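Local coordinates for protein oxalate biosynthetic component 1 (Burkholderia thailandensis, PDB 5IKY) that produces oxalate in quorum sensing-dependent oxalogenesis, working as a serine hydrolase with an additional lyase activity, at residues Gln131-Ala143 and Leu149-Ser161. Numbering follows the deposited sequence.
Sequences QIVLQLTTFGWTA and LTWAHDRIHTYLS
W141 NE1 donates a hydrogen bond of 2.8 Å to T158 OG1. The bond is nearly straight (176°), and the oxygen lies in the plane of the indole. T158 holds OG1 beside its own backbone N (chi1 -69°). This turns the hydroxyl to the indole and sends T158 CG2 to L136 CD2, 3.6 Å away. W151 CB makes a CH-pi contact over the six-membered ring of W141, 4.1 Å from that ring's centroid. L136 CD1 covers the opposite face. The two indoles meet obliquely, with W151 CE3 3.5 Å from W141 CD1.

The chain reaches W141 through a Schellman motif. G140 has positive phi, and W141 N bonds back to L136 O. T142 and T150 form an antiparallel hydrogen-bonded pair: the hydrogen bonds T142 N to T150 O and T150 N to T142 O are 2.9 Å each. The hairpin of 142-143 and 149-150 is extended by strand 114-115. A water accepts from A152 N and donates to G140 O at 3.0 Å.

L149 points to the helix side of the hairpin. Its CD1 lies 3.7 Å from L136 CD1, and V133 and T137 add their methyls to this apolar patch. F139 turns its ring edge to strand 156-160, with F139 CE2 3.2 Å from the in-plane Y159 O and CD2 near T158 CG2. Within its own sheet, strand 156-160 pairs antiparallel with strand 60-64.

The contact thus joins helix, hairpin and strand in the N-terminal domain. The T158 bond satisfies the polar N-H of the buried W141 indole and, with both faces covered, should limit its rotation.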
loop_
_atom_site.group_PDB
_atom_site.type_symbol
_atom_site.label_atom_id
_atom_site.label_comp_id
_atom_site.label_asym_id
_atom_site.label_seq_id
_atom_site.Cartn_x
_atom_site.Cartn_y
_atom_site.Cartn_z
ATOM N N GLN A 131 -3.510 -34.460 5.522
ATOM C CA GLN A 131 -4.712 -34.629 4.717
ATOM C C GLN A 131 -5.951 -34.167 5.475
ATOM O O GLN A 131 -6.887 -33.634 4.881
ATOM C CB GLN A 131 -4.859 -36.088 4.285
ATOM C CG GLN A 131 -3.684 -36.594 3.463
ATOM C CD GLN A 131 -3.803 -38.064 3.115
ATOM O OE1 GLN A 131 -4.901 -38.621 3.087
ATOM N NE2 GLN A 131 -2.669 -38.703 2.848
ATOM N N ILE A 132 -5.942 -34.363 6.790
ATOM C CA ILE A 132 -7.018 -33.876 7.642
ATOM C C ILE A 132 -7.012 -32.352 7.675
ATOM O O ILE A 132 -8.034 -31.711 7.426
ATOM C CB ILE A 132 -6.897 -34.427 9.075
ATOM C CG1 ILE A 132 -7.169 -35.932 9.090
ATOM C CG2 ILE A 132 -7.854 -33.705 10.013
ATOM C CD1 ILE A 132 -7.005 -36.566 10.453
ATOM N N VAL A 133 -5.850 -31.780 7.978
ATOM C CA VAL A 133 -5.688 -30.332 8.004
ATOM C C VAL A 133 -6.026 -29.717 6.649
ATOM O O VAL A 133 -6.699 -28.689 6.579
ATOM C CB VAL A 133 -4.251 -29.930 8.406
ATOM C CG1 VAL A 133 -4.045 -28.432 8.236
ATOM C CG2 VAL A 133 -3.963 -30.353 9.841
ATOM N N LEU A 134 -5.576 -30.357 5.575
ATOM C CA LEU A 134 -5.844 -29.853 4.232
ATOM C C LEU A 134 -7.320 -29.969 3.862
ATOM O O LEU A 134 -7.860 -29.098 3.183
ATOM C CB LEU A 134 -4.985 -30.583 3.198
ATOM C CG LEU A 134 -3.509 -30.177 3.156
ATOM C CD1 LEU A 134 -2.788 -30.865 2.009
ATOM C CD2 LEU A 134 -3.370 -28.666 3.050
ATOM N N GLN A 135 -7.972 -31.040 4.307
ATOM C CA GLN A 135 -9.391 -31.222 4.015
ATOM C C GLN A 135 -10.258 -30.210 4.751
ATOM O O GLN A 135 -11.154 -29.606 4.160
ATOM C CB GLN A 135 -9.849 -32.639 4.364
ATOM C CG GLN A 135 -9.922 -33.571 3.168
ATOM C CD GLN A 135 -10.990 -33.167 2.163
ATOM O OE1 GLN A 135 -11.855 -32.340 2.450
ATOM N NE2 GLN A 135 -10.932 -33.757 0.976
ATOM N N LEU A 136 -9.993 -30.026 6.040
ATOM C CA LEU A 136 -10.797 -29.111 6.840
ATOM C C LEU A 136 -10.586 -27.665 6.401
ATOM O O LEU A 136 -11.540 -26.891 6.329
ATOM C CB LEU A 136 -10.486 -29.274 8.331
ATOM C CG LEU A 136 -10.870 -30.630 8.933
ATOM C CD1 LEU A 136 -10.820 -30.597 10.449
ATOM C CD2 LEU A 136 -12.247 -31.062 8.459
ATOM N N THR A 137 -9.345 -27.300 6.091
ATOM C CA THR A 137 -9.060 -25.932 5.668
ATOM C C THR A 137 -9.596 -25.667 4.262
ATOM O O THR A 137 -9.920 -24.526 3.924
ATOM C CB THR A 137 -7.551 -25.614 5.711
ATOM O OG1 THR A 137 -6.821 -26.596 4.965
ATOM C CG2 THR A 137 -7.053 -25.592 7.151
ATOM N N THR A 138 -9.689 -26.716 3.449
ATOM C CA THR A 138 -10.339 -26.614 2.145
ATOM C C THR A 138 -11.819 -26.306 2.343
ATOM O O THR A 138 -12.422 -25.572 1.561
ATOM C CB THR A 138 -10.185 -27.913 1.317
ATOM O OG1 THR A 138 -8.795 -28.188 1.097
ATOM C CG2 THR A 138 -10.884 -27.783 -0.030
ATOM N N PHE A 139 -12.390 -26.857 3.411
ATOM C CA PHE A 139 -13.805 -26.688 3.710
ATOM C C PHE A 139 -14.105 -25.373 4.420
ATOM O O PHE A 139 -15.266 -25.058 4.678
ATOM C CB PHE A 139 -14.312 -27.855 4.559
ATOM C CG PHE A 139 -14.533 -29.118 3.783
ATOM C CD1 PHE A 139 -14.527 -29.105 2.397
ATOM C CD2 PHE A 139 -14.768 -30.316 4.437
ATOM C CE1 PHE A 139 -14.736 -30.268 1.677
ATOM C CE2 PHE A 139 -14.978 -31.481 3.726
ATOM C CZ PHE A 139 -14.963 -31.457 2.344
ATOM N N GLY A 140 -13.064 -24.613 4.745
ATOM C CA GLY A 140 -13.255 -23.322 5.382
ATOM C C GLY A 140 -12.842 -23.247 6.842
ATOM O O GLY A 140 -12.955 -22.188 7.462
ATOM N N TRP A 141 -12.380 -24.362 7.402
ATOM C CA TRP A 141 -11.803 -24.345 8.743
ATOM C C TRP A 141 -10.517 -23.532 8.709
ATOM O O TRP A 141 -9.851 -23.462 7.679
ATOM C CB TRP A 141 -11.514 -25.760 9.252
ATOM C CG TRP A 141 -12.731 -26.590 9.547
ATOM C CD1 TRP A 141 -13.688 -26.991 8.658
ATOM C CD2 TRP A 141 -13.103 -27.150 10.813
ATOM N NE1 TRP A 141 -14.638 -27.751 9.296
ATOM C CE2 TRP A 141 -14.302 -27.864 10.619
ATOM C CE3 TRP A 141 -12.542 -27.109 12.094
ATOM C CZ2 TRP A 141 -14.950 -28.533 11.658
ATOM C CZ3 TRP A 141 -13.187 -27.773 13.124
ATOM C CH2 TRP A 141 -14.377 -28.475 12.899
ATOM N N THR A 142 -10.164 -22.915 9.830
ATOM C CA THR A 142 -8.940 -22.126 9.885
ATOM C C THR A 142 -8.011 -22.597 10.996
ATOM O O THR A 142 -8.435 -23.265 11.940
ATOM C CB THR A 142 -9.239 -20.629 10.087
ATOM O OG1 THR A 142 -10.006 -20.447 11.285
ATOM C CG2 THR A 142 -10.007 -20.076 8.896
ATOM N N ALA A 143 -6.737 -22.241 10.869
ATOM C CA ALA A 143 -5.739 -22.580 11.872
ATOM C C ALA A 143 -5.598 -21.451 12.885
ATOM O O ALA A 143 -5.496 -20.282 12.515
ATOM C CB ALA A 143 -4.401 -22.874 11.213
ATOM N N LEU A 149 -7.466 -26.369 14.744
ATOM C CA LEU A 149 -8.418 -26.103 13.672
ATOM C C LEU A 149 -9.760 -25.669 14.255
ATOM O O LEU A 149 -10.247 -26.265 15.217
ATOM C CB LEU A 149 -8.592 -27.340 12.789
ATOM C CG LEU A 149 -7.327 -27.845 12.090
ATOM C CD1 LEU A 149 -7.586 -29.179 11.407
ATOM C CD2 LEU A 149 -6.819 -26.815 11.089
ATOM N N THR A 150 -10.352 -24.629 13.677
ATOM C CA THR A 150 -11.607 -24.093 14.191
ATOM C C THR A 150 -12.552 -23.650 13.077
ATOM O O THR A 150 -12.136 -23.431 11.939
ATOM C CB THR A 150 -11.360 -22.899 15.136
ATOM O OG1 THR A 150 -12.613 -22.394 15.611
ATOM C CG2 THR A 150 -10.618 -21.791 14.409
ATOM N N TRP A 151 -13.828 -23.518 13.426
ATOM C CA TRP A 151 -14.865 -23.103 12.488
ATOM C C TRP A 151 -15.614 -21.897 13.052
ATOM O O TRP A 151 -16.106 -21.938 14.179
ATOM C CB TRP A 151 -15.824 -24.263 12.216
ATOM C CG TRP A 151 -16.938 -23.928 11.285
ATOM C CD1 TRP A 151 -18.186 -23.492 11.622
ATOM C CD2 TRP A 151 -16.912 -24.008 9.856
ATOM N NE1 TRP A 151 -18.938 -23.292 10.490
ATOM C CE2 TRP A 151 -18.178 -23.602 9.392
ATOM C CE3 TRP A 151 -15.940 -24.381 8.923
ATOM C CZ2 TRP A 151 -18.498 -23.559 8.037
ATOM C CZ3 TRP A 151 -16.257 -24.334 7.579
ATOM C CH2 TRP A 151 -17.525 -23.927 7.149
ATOM N N ALA A 152 -15.705 -20.828 12.263
ATOM C CA ALA A 152 -16.173 -19.540 12.777
ATOM C C ALA A 152 -17.622 -19.197 12.424
ATOM O O ALA A 152 -18.229 -18.335 13.061
ATOM C CB ALA A 152 -15.253 -18.433 12.282
ATOM N N HIS A 153 -18.174 -19.864 11.417
ATOM C CA HIS A 153 -19.483 -19.491 10.882
ATOM C C HIS A 153 -20.646 -20.074 11.689
ATOM O O HIS A 153 -20.454 -20.984 12.496
ATOM C CB HIS A 153 -19.579 -19.920 9.420
ATOM C CG HIS A 153 -18.412 -19.483 8.592
ATOM N ND1 HIS A 153 -17.345 -20.311 8.312
ATOM C CD2 HIS A 153 -18.130 -18.296 8.002
ATOM C CE1 HIS A 153 -16.467 -19.660 7.571
ATOM N NE2 HIS A 153 -16.917 -18.434 7.370
ATOM N N ASP A 154 -21.849 -19.542 11.473
ATOM C CA ASP A 154 -23.015 -19.939 12.265
ATOM C C ASP A 154 -23.730 -21.152 11.675
ATOM O O ASP A 154 -24.714 -21.638 12.232
ATOM C CB ASP A 154 -23.999 -18.772 12.412
ATOM C CG ASP A 154 -24.372 -18.139 11.084
ATOM O OD1 ASP A 154 -24.035 -18.705 10.023
ATOM O OD2 ASP A 154 -25.027 -17.076 11.105
ATOM N N ARG A 155 -23.237 -21.616 10.534
ATOM C CA ARG A 155 -23.666 -22.881 9.954
ATOM C C ARG A 155 -22.442 -23.768 9.812
ATOM O O ARG A 155 -21.314 -23.276 9.818
ATOM C CB ARG A 155 -24.322 -22.681 8.587
ATOM C CG ARG A 155 -25.649 -21.950 8.590
ATOM C CD ARG A 155 -26.101 -21.712 7.156
ATOM N NE ARG A 155 -27.419 -21.091 7.073
ATOM C CZ ARG A 155 -28.375 -21.486 6.240
ATOM N NH1 ARG A 155 -29.547 -20.862 6.225
ATOM N NH2 ARG A 155 -28.159 -22.505 5.420
ATOM N N ILE A 156 -22.656 -25.071 9.683
ATOM C CA ILE A 156 -21.553 -25.974 9.397
ATOM C C ILE A 156 -22.054 -27.219 8.677
ATOM O O ILE A 156 -23.178 -27.670 8.892
ATOM C CB ILE A 156 -20.783 -26.371 10.683
ATOM C CG1 ILE A 156 -19.429 -26.996 10.324
ATOM C CG2 ILE A 156 -21.615 -27.295 11.561
ATOM C CD1 ILE A 156 -18.502 -27.175 11.500
ATOM N N HIS A 157 -21.215 -27.746 7.795
ATOM C CA HIS A 157 -21.526 -28.948 7.042
ATOM C C HIS A 157 -20.225 -29.580 6.566
ATOM O O HIS A 157 -19.896 -29.539 5.382
ATOM C CB HIS A 157 -22.444 -28.629 5.863
ATOM C CG HIS A 157 -23.289 -29.785 5.428
ATOM N ND1 HIS A 157 -22.799 -30.819 4.660
ATOM C CD2 HIS A 157 -24.589 -30.078 5.670
ATOM C CE1 HIS A 157 -23.765 -31.692 4.436
ATOM N NE2 HIS A 157 -24.860 -31.267 5.038
ATOM N N THR A 158 -19.484 -30.154 7.508
ATOM C CA THR A 158 -18.175 -30.727 7.222
ATOM C C THR A 158 -18.218 -32.249 7.272
ATOM O O THR A 158 -18.669 -32.836 8.254
ATOM C CB THR A 158 -17.113 -30.209 8.209
ATOM O OG1 THR A 158 -16.880 -28.816 7.966
ATOM C CG2 THR A 158 -15.814 -30.966 8.037
ATOM N N TYR A 159 -17.738 -32.879 6.205
ATOM C CA TYR A 159 -17.789 -34.330 6.079
ATOM C C TYR A 159 -16.403 -34.919 5.836
ATOM O O TYR A 159 -15.555 -34.296 5.198
ATOM C CB TYR A 159 -18.742 -34.721 4.945
ATOM C CG TYR A 159 -18.717 -36.188 4.568
ATOM C CD1 TYR A 159 -17.881 -36.651 3.561
ATOM C CD2 TYR A 159 -19.539 -37.104 5.209
ATOM C CE1 TYR A 159 -17.855 -37.982 3.208
ATOM C CE2 TYR A 159 -19.520 -38.442 4.863
ATOM C CZ TYR A 159 -18.675 -38.873 3.861
ATOM O OH TYR A 159 -18.651 -40.201 3.510
ATOM N N LEU A 160 -16.181 -36.122 6.353
ATOM C CA LEU A 160 -14.953 -36.860 6.085
ATOM C C LEU A 160 -15.292 -38.253 5.571
ATOM O O LEU A 160 -16.149 -38.936 6.128
ATOM C CB LEU A 160 -14.082 -36.951 7.341
ATOM C CG LEU A 160 -13.433 -35.646 7.806
ATOM C CD1 LEU A 160 -12.658 -35.853 9.096
ATOM C CD2 LEU A 160 -12.531 -35.092 6.725
ATOM N N SER A 161 -14.613 -38.664 4.505
ATOM C CA SER A 161 -14.867 -39.954 3.870
ATOM C C SER A 161 -14.572 -41.130 4.800
ATOM O O SER A 161 -13.803 -40.992 5.753
ATOM C CB SER A 161 -14.031 -40.080 2.597
ATOM O OG SER A 161 -12.647 -40.086 2.903
HETATM O O HOH W 1 -13.529 -20.917 10.076
#